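Local coordinates for protein cytochrome c2 (Blastochloris viridis, PDB 1CO6) that carries electrons on a covalently bound heme c, serving as electron donor to the oxidized bacteriochlorophyll in photosynthetic photophosphorylation, at residues V27-N32 against F45-A50. Numbering follows the deposited sequence.
Sequences VGPVLN and FAYSDA. With HEC (heme c), chain B.
Pro29 lies flat over one face of the Phe45 ring. Its CD sits 3.8 Å from the ring centroid of Phe45 and 12° off the normal, a CH-pi contact. With CG anti to the backbone N (chi1 -175°), the Phe45 ring extends to the 27-32 loop. Its rim then meets the backbone of that loop: Phe45 CZ comes 3.1 Å from Val27 O, which lies near the ring plane. Pro29 CD also touches the heme, 3.8 Å from HEC C4D. Tyr47 packs against Phe45 and Pro29. Phe45 CD2 stands over the centre of one face of the Tyr47 ring, and Pro29 CG is 4.0 Å from Tyr47 CE2. No hydrogen bond joins the two segments directly.

This is the heme crevice of the cytochrome c fold. Pro29 O accepts a hydrogen bond from ND1 of the axial ligand His17, a bond that would limit rotation of the imidazole. Segment 45-50 also bonds to both heme propionates. Tyr47 OH donates to HEC O2A at 2.6 Å, and Ile42 N also bonds this hydroxyl. Ser48 grips the other propionate twice: its N reaches HEC O2D at 2.9 Å, nearly straight at 167°, and its OG reaches HEC O1D at 2.6 Å. Ser48 OG also caps helix 49-52 at Asn51 N.

The solvent side is looser. Val27 is exposed, and its CB points away from 45-50; its carbonyl oxygen makes the contact with Phe45.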
loop_
_atom_site.group_PDB
_atom_site.type_symbol
_atom_site.label_atom_id
_atom_site.label_comp_id
_atom_site.label_asym_id
_atom_site.label_seq_id
_atom_site.Cartn_x
_atom_site.Cartn_y
_atom_site.Cartn_z
ATOM N N VAL A 27 8.283 -9.523 -0.451
ATOM C CA VAL A 27 9.320 -8.545 -0.074
ATOM C C VAL A 27 8.565 -7.473 0.773
ATOM O O VAL A 27 9.148 -6.965 1.725
ATOM C CB VAL A 27 10.111 -7.947 -1.240
ATOM C CG1 VAL A 27 10.897 -6.668 -0.876
ATOM C CG2 VAL A 27 11.140 -8.968 -1.774
ATOM N N GLY A 28 7.303 -7.219 0.404
ATOM C CA GLY A 28 6.515 -6.217 1.161
ATOM C C GLY A 28 5.317 -6.947 1.747
ATOM O O GLY A 28 4.986 -8.082 1.362
ATOM N N PRO A 29 4.626 -6.288 2.662
ATOM C CA PRO A 29 3.485 -6.898 3.356
ATOM C C PRO A 29 2.193 -6.910 2.557
ATOM O O PRO A 29 2.024 -6.086 1.624
ATOM C CB PRO A 29 3.308 -6.038 4.620
ATOM C CG PRO A 29 3.826 -4.663 4.244
ATOM C CD PRO A 29 4.955 -4.942 3.212
ATOM N N VAL A 30 1.316 -7.814 2.961
ATOM C CA VAL A 30 -0.013 -7.900 2.254
ATOM C C VAL A 30 -0.741 -6.535 2.302
ATOM O O VAL A 30 -0.728 -5.820 3.330
ATOM C CB VAL A 30 -0.889 -8.987 2.899
ATOM C CG1 VAL A 30 -2.329 -8.916 2.446
ATOM C CG2 VAL A 30 -0.284 -10.359 2.612
ATOM N N LEU A 31 -1.423 -6.179 1.217
ATOM C CA LEU A 31 -2.147 -4.902 1.139
ATOM C C LEU A 31 -3.646 -5.050 1.248
ATOM O O LEU A 31 -4.316 -4.051 0.926
ATOM C CB LEU A 31 -1.683 -4.050 -0.057
ATOM C CG LEU A 31 -0.252 -3.578 -0.102
ATOM C CD1 LEU A 31 0.007 -2.769 -1.369
ATOM C CD2 LEU A 31 0.193 -2.772 1.138
ATOM N N ASN A 32 -4.132 -6.172 1.661
ATOM C CA ASN A 32 -5.589 -6.387 1.905
ATOM C C ASN A 32 -5.906 -5.550 3.164
ATOM O O ASN A 32 -5.084 -5.524 4.104
ATOM C CB ASN A 32 -5.866 -7.852 2.243
ATOM C CG ASN A 32 -5.850 -8.702 0.982
ATOM O OD1 ASN A 32 -6.255 -8.210 -0.082
ATOM N ND2 ASN A 32 -5.372 -9.933 1.161
ATOM N N PHE A 45 5.384 -9.806 9.293
ATOM C CA PHE A 45 6.173 -9.007 8.343
ATOM C C PHE A 45 7.244 -8.324 9.180
ATOM O O PHE A 45 6.883 -7.809 10.236
ATOM C CB PHE A 45 5.383 -8.009 7.482
ATOM C CG PHE A 45 6.335 -7.364 6.466
ATOM C CD1 PHE A 45 6.715 -8.141 5.344
ATOM C CD2 PHE A 45 6.877 -6.102 6.671
ATOM C CE1 PHE A 45 7.598 -7.658 4.409
ATOM C CE2 PHE A 45 7.776 -5.586 5.764
ATOM C CZ PHE A 45 8.134 -6.372 4.607
ATOM N N ALA A 46 8.468 -8.345 8.681
ATOM C CA ALA A 46 9.602 -7.690 9.357
ATOM C C ALA A 46 9.759 -6.257 8.850
ATOM O O ALA A 46 10.524 -5.887 7.956
ATOM C CB ALA A 46 10.886 -8.501 9.191
ATOM N N TYR A 47 9.031 -5.384 9.528
ATOM C CA TYR A 47 9.046 -3.945 9.203
ATOM C C TYR A 47 10.309 -3.265 9.713
ATOM O O TYR A 47 10.891 -3.745 10.708
ATOM C CB TYR A 47 7.865 -3.250 9.909
ATOM C CG TYR A 47 6.486 -3.534 9.349
ATOM C CD1 TYR A 47 5.663 -4.477 9.929
ATOM C CD2 TYR A 47 6.033 -2.805 8.245
ATOM C CE1 TYR A 47 4.391 -4.735 9.410
ATOM C CE2 TYR A 47 4.755 -3.025 7.728
ATOM C CZ TYR A 47 3.949 -3.984 8.317
ATOM O OH TYR A 47 2.679 -4.181 7.835
ATOM N N SER A 48 10.637 -2.190 9.024
ATOM C CA SER A 48 11.767 -1.354 9.468
ATOM C C SER A 48 11.227 -0.591 10.710
ATOM O O SER A 48 10.011 -0.489 10.935
ATOM C CB SER A 48 12.181 -0.276 8.500
ATOM O OG SER A 48 11.062 0.546 8.160
ATOM N N ASP A 49 12.109 -0.084 11.533
ATOM C CA ASP A 49 11.728 0.757 12.667
ATOM C C ASP A 49 11.075 2.030 12.084
ATOM O O ASP A 49 10.076 2.512 12.641
ATOM C CB ASP A 49 12.991 1.191 13.443
ATOM C CG ASP A 49 13.395 0.153 14.472
ATOM O OD1 ASP A 49 12.726 -0.841 14.744
ATOM O OD2 ASP A 49 14.491 0.324 15.023
ATOM N N ALA A 50 11.650 2.536 11.015
ATOM C CA ALA A 50 11.178 3.715 10.303
ATOM C C ALA A 50 9.654 3.559 10.066
ATOM O O ALA A 50 8.909 4.523 10.353
ATOM C CB ALA A 50 11.940 3.920 9.005
HETATM FE FE HEC B . 5.357 -1.072 -0.867
HETATM C CHA HEC B . 5.468 -1.114 2.476
HETATM C CHB HEC B . 2.233 0.333 -0.783
HETATM C CHC HEC B . 5.374 -0.790 -4.327
HETATM C CHD HEC B . 8.292 -2.897 -1.010
HETATM N NA HEC B . 4.069 -0.517 0.586
HETATM C C1A HEC B . 4.347 -0.476 1.948
HETATM C C2A HEC B . 3.288 0.219 2.625
HETATM C C3A HEC B . 2.406 0.623 1.702
HETATM C C4A HEC B . 2.875 0.191 0.403
HETATM C CMA HEC B . 1.100 1.428 1.904
HETATM C CAA HEC B . 3.164 0.365 4.175
HETATM C CBA HEC B . 2.522 -0.950 4.709
HETATM C CGA HEC B . 2.224 -1.038 6.185
HETATM O O1A HEC B . 2.471 -0.059 6.870
HETATM O O2A HEC B . 1.747 -2.142 6.551
HETATM N NB HEC B . 4.079 -0.406 -2.250
HETATM C C1B HEC B . 2.792 0.089 -1.999
HETATM C C2B HEC B . 2.186 0.417 -3.266
HETATM C C3B HEC B . 3.063 0.146 -4.236
HETATM C C4B HEC B . 4.244 -0.395 -3.634
HETATM C CMB HEC B . 0.757 0.996 -3.357
HETATM C CAB HEC B . 2.798 0.322 -5.770
HETATM C CBB HEC B . 2.770 1.664 -6.206
HETATM N NC HEC B . 6.591 -1.710 -2.353
HETATM C C1C HEC B . 6.419 -1.476 -3.699
HETATM C C2C HEC B . 7.525 -2.097 -4.407
HETATM C C3C HEC B . 8.349 -2.640 -3.503
HETATM C C4C HEC B . 7.764 -2.442 -2.203
HETATM C CMC HEC B . 7.698 -2.040 -5.938
HETATM C CAC HEC B . 9.652 -3.487 -3.812
HETATM C CBC HEC B . 10.700 -2.935 -4.568
HETATM N ND HEC B . 6.602 -1.890 0.483
HETATM C C1D HEC B . 7.803 -2.554 0.228
HETATM C C2D HEC B . 8.458 -2.821 1.511
HETATM C C3D HEC B . 7.667 -2.350 2.476
HETATM C C4D HEC B . 6.522 -1.745 1.854
HETATM C CMD HEC B . 9.825 -3.544 1.622
HETATM C CAD HEC B . 7.939 -2.312 4.004
HETATM C CBD HEC B . 8.535 -0.924 4.405
HETATM C CGD HEC B . 9.288 -0.941 5.723
HETATM O O1D HEC B . 9.988 0.110 5.842
HETATM O O2D HEC B . 9.177 -1.885 6.541
#